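Side-chain contacts in probable DNA endonuclease SmrA (Escherichia coli, PDB 3QD7), which binds DNA and has DNA endonuclease activity, the crystallised piece containing its Smr domain: residues V57-C60 against R61-F65; K90-A93 against N94-S98. All coordinates share one frame; numbering follows the deposited sequence.

Cys-60 SG of contact 1 packs against Val-96 CG1 of contact 2 at 3.8 Å, and Val-57 CG2 against Ile-95 CG2 at 4.0 Å, so the first turns of two neighbouring helices of the Smr domain meet directly. Contact 1 lies in the opening turns of helix 57-73, and contact 2 at the start of helix 92-105; their centres are about 13 Å apart. His-92 joins this seam as well, its CE1 lying 4.2 Å from Val-57 N. The pair illustrates how side chains one turn apart can serve both their own helix and the next one: Arg-61, salt-bridged to Glu-58 within contact 1, also touches Trp-103 of helix 92-105.

Contact 1 of 2, residues V57-C60 against R61-F65; sequences VEEC and RKMVF
Glu-58 and Arg-61, one turn apart on helix 57-73, run side by side and join in a salt bridge. Arg-61 grips the carboxylate side-on: NE reaches the syn lone pair of Glu-58 OE2 at 2.8 Å, while NH2 bonds Glu-58 OE1 at 3.2 Å. The two planes are 35° apart, so the fork is twisted rather than flat. A bend at chi3 (75°) swings NE and the guanidinium toward the carboxylate of Glu-58, and NH1 is taken by the carbonyl of Leu-10. With an alanine here in place of Arg-61, the Glu-58 carboxylate would probably lose its charged mate and the Leu-10 carbonyl this donor. A second, longer salt bridge sets Glu-59 OE2 3.7 Å from Lys-62 NZ.

Among the packing contacts, Met-63 SD lies 3.8 Å from Glu-59 CG, and the Val-64 methyl CG2 comes 3.2 Å from the carbonyl oxygen of Cys-60. The buried Cys-60 side chain itself also touches Trp-103 of helix 92-105.

Backbone bonds from Arg-61, Lys-62, Met-63 and Val-64 to the residues four earlier complete the regular alpha-helical pattern. Helix 57-73 is the connection of a beta-alpha-beta unit, linking the parallel strands 49-51 and 78-82 in the Smr domain.

Contact 2 of 2, residues K90-A93 against N94-S98; sequences KSHA and NIVRS
The N-terminal turn of helix 92-105 in the Smr domain brings His-92 against Val-96 just after the N-cap residue, Ser-91. The Ser-91 carbonyl opens the helical pattern by accepting the amide of Ile-95 at 3.0 Å. The Ser-91 hydroxyl, OG, bonds instead to the carbonyl of Asp-88, and so ties the cap to the preceding loop. The next backbone bond, Val-96 N to His-92 O, is 2.8 Å long and almost straight at the hydrogen (178°), while Arg-97 N donates to the carbonyl of Ala-93.

On the flank of this turn, Ile-95 directs CG1 to within 3.3 Å of Ser-91 O, its methylene lying against the first carbonyl oxygen; a chi1 of -64° sets that branch beside its own backbone N. Farther on, Asn-94 O accepts both the amide and the hydroxyl of Ser-98, which approach from opposite faces of the carbonyl plane, and the Ser-98 hydroxyl also bonds to Ile-18 N.

The imidazole of His-92 is held by NE2, which bonds to the Gln-55 carbonyl. Val-96 makes a CH-pi contact over one ring face: its CG2 lies 3.8 Å from the centroid of the His-92 ring, displaced toward the rim so that it comes nearest to NE2.

Contact 1 of 2, residues V57-C60 against R61-F65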
loop_
_atom_site.group_PDB
_atom_site.type_symbol
_atom_site.label_atom_id
_atom_site.label_comp_id
_atom_site.label_asym_id
_atom_site.label_seq_id
_atom_site.Cartn_x
_atom_site.Cartn_y
_atom_site.Cartn_z
ATOM N N VAL A 57 -4.582 -4.778 -13.102
ATOM C CA VAL A 57 -4.414 -5.390 -11.778
ATOM C C VAL A 57 -3.145 -6.258 -11.661
ATOM O O VAL A 57 -2.426 -6.157 -10.664
ATOM C CB VAL A 57 -5.693 -6.171 -11.317
ATOM C CG1 VAL A 57 -5.388 -7.087 -10.143
ATOM C CG2 VAL A 57 -6.810 -5.212 -10.938
ATOM N N GLU A 58 -2.858 -7.087 -12.668
ATOM C CA GLU A 58 -1.648 -7.934 -12.667
ATOM C C GLU A 58 -0.371 -7.104 -12.687
ATOM O O GLU A 58 0.629 -7.478 -12.082
ATOM C CB GLU A 58 -1.626 -8.870 -13.871
ATOM C CG GLU A 58 -1.138 -10.320 -13.657
ATOM C CD GLU A 58 -0.517 -10.643 -12.299
ATOM O OE1 GLU A 58 0.700 -10.910 -12.238
ATOM O OE2 GLU A 58 -1.255 -10.689 -11.290
ATOM N N GLU A 59 -0.394 -5.984 -13.396
ATOM C CA GLU A 59 0.767 -5.076 -13.396
ATOM C C GLU A 59 0.956 -4.427 -12.020
ATOM O O GLU A 59 2.077 -4.287 -11.566
ATOM C CB GLU A 59 0.649 -4.026 -14.504
ATOM C CG GLU A 59 1.923 -3.202 -14.748
ATOM C CD GLU A 59 3.076 -3.994 -15.441
ATOM O OE1 GLU A 59 4.255 -3.551 -15.372
ATOM O OE2 GLU A 59 2.808 -5.049 -16.060
ATOM N N CYS A 60 -0.142 -4.037 -11.370
ATOM C CA CYS A 60 -0.114 -3.523 -9.996
ATOM C C CYS A 60 0.504 -4.532 -9.058
ATOM O O CYS A 60 1.301 -4.165 -8.212
ATOM C CB CYS A 60 -1.532 -3.199 -9.486
ATOM S SG CYS A 60 -2.262 -1.734 -10.215
ATOM N N ARG A 61 0.131 -5.803 -9.204
ATOM C CA ARG A 61 0.664 -6.862 -8.342
ATOM C C ARG A 61 2.193 -7.056 -8.472
ATOM O O ARG A 61 2.891 -7.305 -7.478
ATOM C CB ARG A 61 -0.063 -8.180 -8.594
ATOM C CG ARG A 61 0.196 -9.243 -7.528
ATOM C CD ARG A 61 -0.507 -10.563 -7.854
ATOM N NE ARG A 61 0.219 -11.215 -8.922
ATOM C CZ ARG A 61 1.105 -12.184 -8.734
ATOM N NH1 ARG A 61 1.324 -12.667 -7.513
ATOM N NH2 ARG A 61 1.763 -12.676 -9.772
ATOM N N LYS A 62 2.695 -6.930 -9.697
ATOM C CA LYS A 62 4.140 -6.990 -9.956
ATOM C C LYS A 62 4.882 -5.748 -9.423
ATOM O O LYS A 62 5.947 -5.869 -8.836
ATOM C CB LYS A 62 4.406 -7.197 -11.462
ATOM C CG LYS A 62 3.756 -8.472 -12.042
ATOM C CD LYS A 62 4.348 -8.906 -13.413
ATOM C CE LYS A 62 4.010 -7.924 -14.517
ATOM N NZ LYS A 62 3.975 -8.583 -15.851
ATOM N N MET A 63 4.304 -4.566 -9.618
ATOM C CA MET A 63 4.906 -3.305 -9.156
ATOM C C MET A 63 4.956 -3.190 -7.622
ATOM O O MET A 63 5.957 -2.800 -7.050
ATOM C CB MET A 63 4.129 -2.111 -9.742
ATOM C CG MET A 63 4.244 -1.984 -11.261
ATOM S SD MET A 63 3.019 -0.848 -11.951
ATOM C CE MET A 63 3.835 0.716 -11.651
ATOM N N VAL A 64 3.868 -3.543 -6.959
ATOM C CA VAL A 64 3.808 -3.453 -5.492
ATOM C C VAL A 64 4.855 -4.394 -4.873
ATOM O O VAL A 64 5.600 -4.022 -3.969
ATOM C CB VAL A 64 2.339 -3.767 -4.983
ATOM C CG1 VAL A 64 2.282 -3.980 -3.465
ATOM C CG2 VAL A 64 1.364 -2.655 -5.439
ATOM N N PHE A 65 4.897 -5.617 -5.379
ATOM C CA PHE A 65 5.840 -6.599 -4.896
ATOM C C PHE A 65 7.256 -6.098 -5.089
ATOM O O PHE A 65 8.042 -6.046 -4.142
ATOM C CB PHE A 65 5.631 -7.921 -5.619
ATOM C CG PHE A 65 6.577 -8.991 -5.200
ATOM C CD1 PHE A 65 7.579 -9.426 -6.068
ATOM C CD2 PHE A 65 6.457 -9.586 -3.948
ATOM C CE1 PHE A 65 8.455 -10.447 -5.692
ATOM C CE2 PHE A 65 7.333 -10.616 -3.565
ATOM C CZ PHE A 65 8.334 -11.031 -4.438
#

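Contact 2 of 2, residues K90-A93 against N94-S98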
loop_
_atom_site.group_PDB
_atom_site.type_symbol
_atom_site.label_atom_id
_atom_site.label_comp_id
_atom_site.label_asym_id
_atom_site.label_seq_id
_atom_site.Cartn_x
_atom_site.Cartn_y
_atom_site.Cartn_z
ATOM N N LYS A 90 -16.959 -0.715 -7.514
ATOM C CA LYS A 90 -16.399 -1.614 -8.523
ATOM C C LYS A 90 -15.585 -0.909 -9.595
ATOM O O LYS A 90 -15.237 -1.522 -10.609
ATOM C CB LYS A 90 -17.472 -2.499 -9.156
ATOM C CG LYS A 90 -18.182 -3.391 -8.152
ATOM C CD LYS A 90 -17.782 -4.827 -8.277
ATOM C CE LYS A 90 -18.416 -5.626 -7.152
ATOM N NZ LYS A 90 -19.610 -6.343 -7.650
ATOM N N SER A 91 -15.262 0.363 -9.371
ATOM C CA SER A 91 -14.388 1.081 -10.298
ATOM C C SER A 91 -12.962 0.546 -10.176
ATOM O O SER A 91 -12.609 -0.090 -9.170
ATOM C CB SER A 91 -14.436 2.574 -10.024
ATOM O OG SER A 91 -13.874 2.832 -8.762
ATOM N N HIS A 92 -12.140 0.789 -11.195
ATOM C CA HIS A 92 -10.824 0.178 -11.274
ATOM C C HIS A 92 -9.949 0.607 -10.109
ATOM O O HIS A 92 -9.251 -0.221 -9.511
ATOM C CB HIS A 92 -10.149 0.528 -12.605
ATOM C CG HIS A 92 -8.765 -0.026 -12.736
ATOM N ND1 HIS A 92 -8.519 -1.357 -12.991
ATOM C CD2 HIS A 92 -7.555 0.565 -12.632
ATOM C CE1 HIS A 92 -7.215 -1.560 -13.049
ATOM N NE2 HIS A 92 -6.607 -0.408 -12.835
ATOM N N ALA A 93 -10.003 1.899 -9.786
ATOM C CA ALA A 93 -9.260 2.481 -8.665
ATOM C C ALA A 93 -9.582 1.804 -7.325
ATOM O O ALA A 93 -8.677 1.526 -6.533
ATOM C CB ALA A 93 -9.530 3.984 -8.579
ATOM N N ASN A 94 -10.864 1.552 -7.070
ATOM C CA ASN A 94 -11.252 0.847 -5.849
ATOM C C ASN A 94 -10.868 -0.644 -5.839
ATOM O O ASN A 94 -10.595 -1.214 -4.782
ATOM C CB ASN A 94 -12.761 0.987 -5.562
ATOM C CG ASN A 94 -13.087 0.621 -4.124
ATOM O OD1 ASN A 94 -13.863 -0.311 -3.838
ATOM N ND2 ASN A 94 -12.453 1.326 -3.205
ATOM N N ILE A 95 -10.888 -1.274 -7.010
ATOM C CA ILE A 95 -10.420 -2.655 -7.133
ATOM C C ILE A 95 -8.917 -2.714 -6.829
ATOM O O ILE A 95 -8.463 -3.550 -6.037
ATOM C CB ILE A 95 -10.708 -3.259 -8.534
ATOM C CG1 ILE A 95 -12.220 -3.372 -8.814
ATOM C CG2 ILE A 95 -10.054 -4.614 -8.673
ATOM C CD1 ILE A 95 -13.031 -4.031 -7.714
ATOM N N VAL A 96 -8.156 -1.827 -7.468
ATOM C CA VAL A 96 -6.746 -1.656 -7.160
ATOM C C VAL A 96 -6.506 -1.383 -5.658
ATOM O O VAL A 96 -5.658 -2.035 -5.051
ATOM C CB VAL A 96 -6.072 -0.560 -8.020
ATOM C CG1 VAL A 96 -4.591 -0.330 -7.584
ATOM C CG2 VAL A 96 -6.101 -0.956 -9.492
ATOM N N ARG A 97 -7.246 -0.423 -5.094
ATOM C CA ARG A 97 -7.168 -0.077 -3.684
ATOM C C ARG A 97 -7.408 -1.323 -2.818
ATOM O O ARG A 97 -6.720 -1.541 -1.817
ATOM C CB ARG A 97 -8.204 1.013 -3.344
ATOM C CG ARG A 97 -8.010 1.636 -1.936
ATOM C CD ARG A 97 -9.019 2.735 -1.632
ATOM N NE ARG A 97 -10.373 2.206 -1.475
ATOM C CZ ARG A 97 -11.115 2.315 -0.378
ATOM N NH1 ARG A 97 -10.660 2.957 0.709
ATOM N NH2 ARG A 97 -12.327 1.769 -0.372
ATOM N N SER A 98 -8.401 -2.132 -3.206
ATOM C CA SER A 98 -8.770 -3.328 -2.414
ATOM C C SER A 98 -7.689 -4.402 -2.454
ATOM O O SER A 98 -7.398 -5.018 -1.425
ATOM C CB SER A 98 -10.123 -3.906 -2.828
ATOM O OG SER A 98 -11.153 -3.014 -2.508
#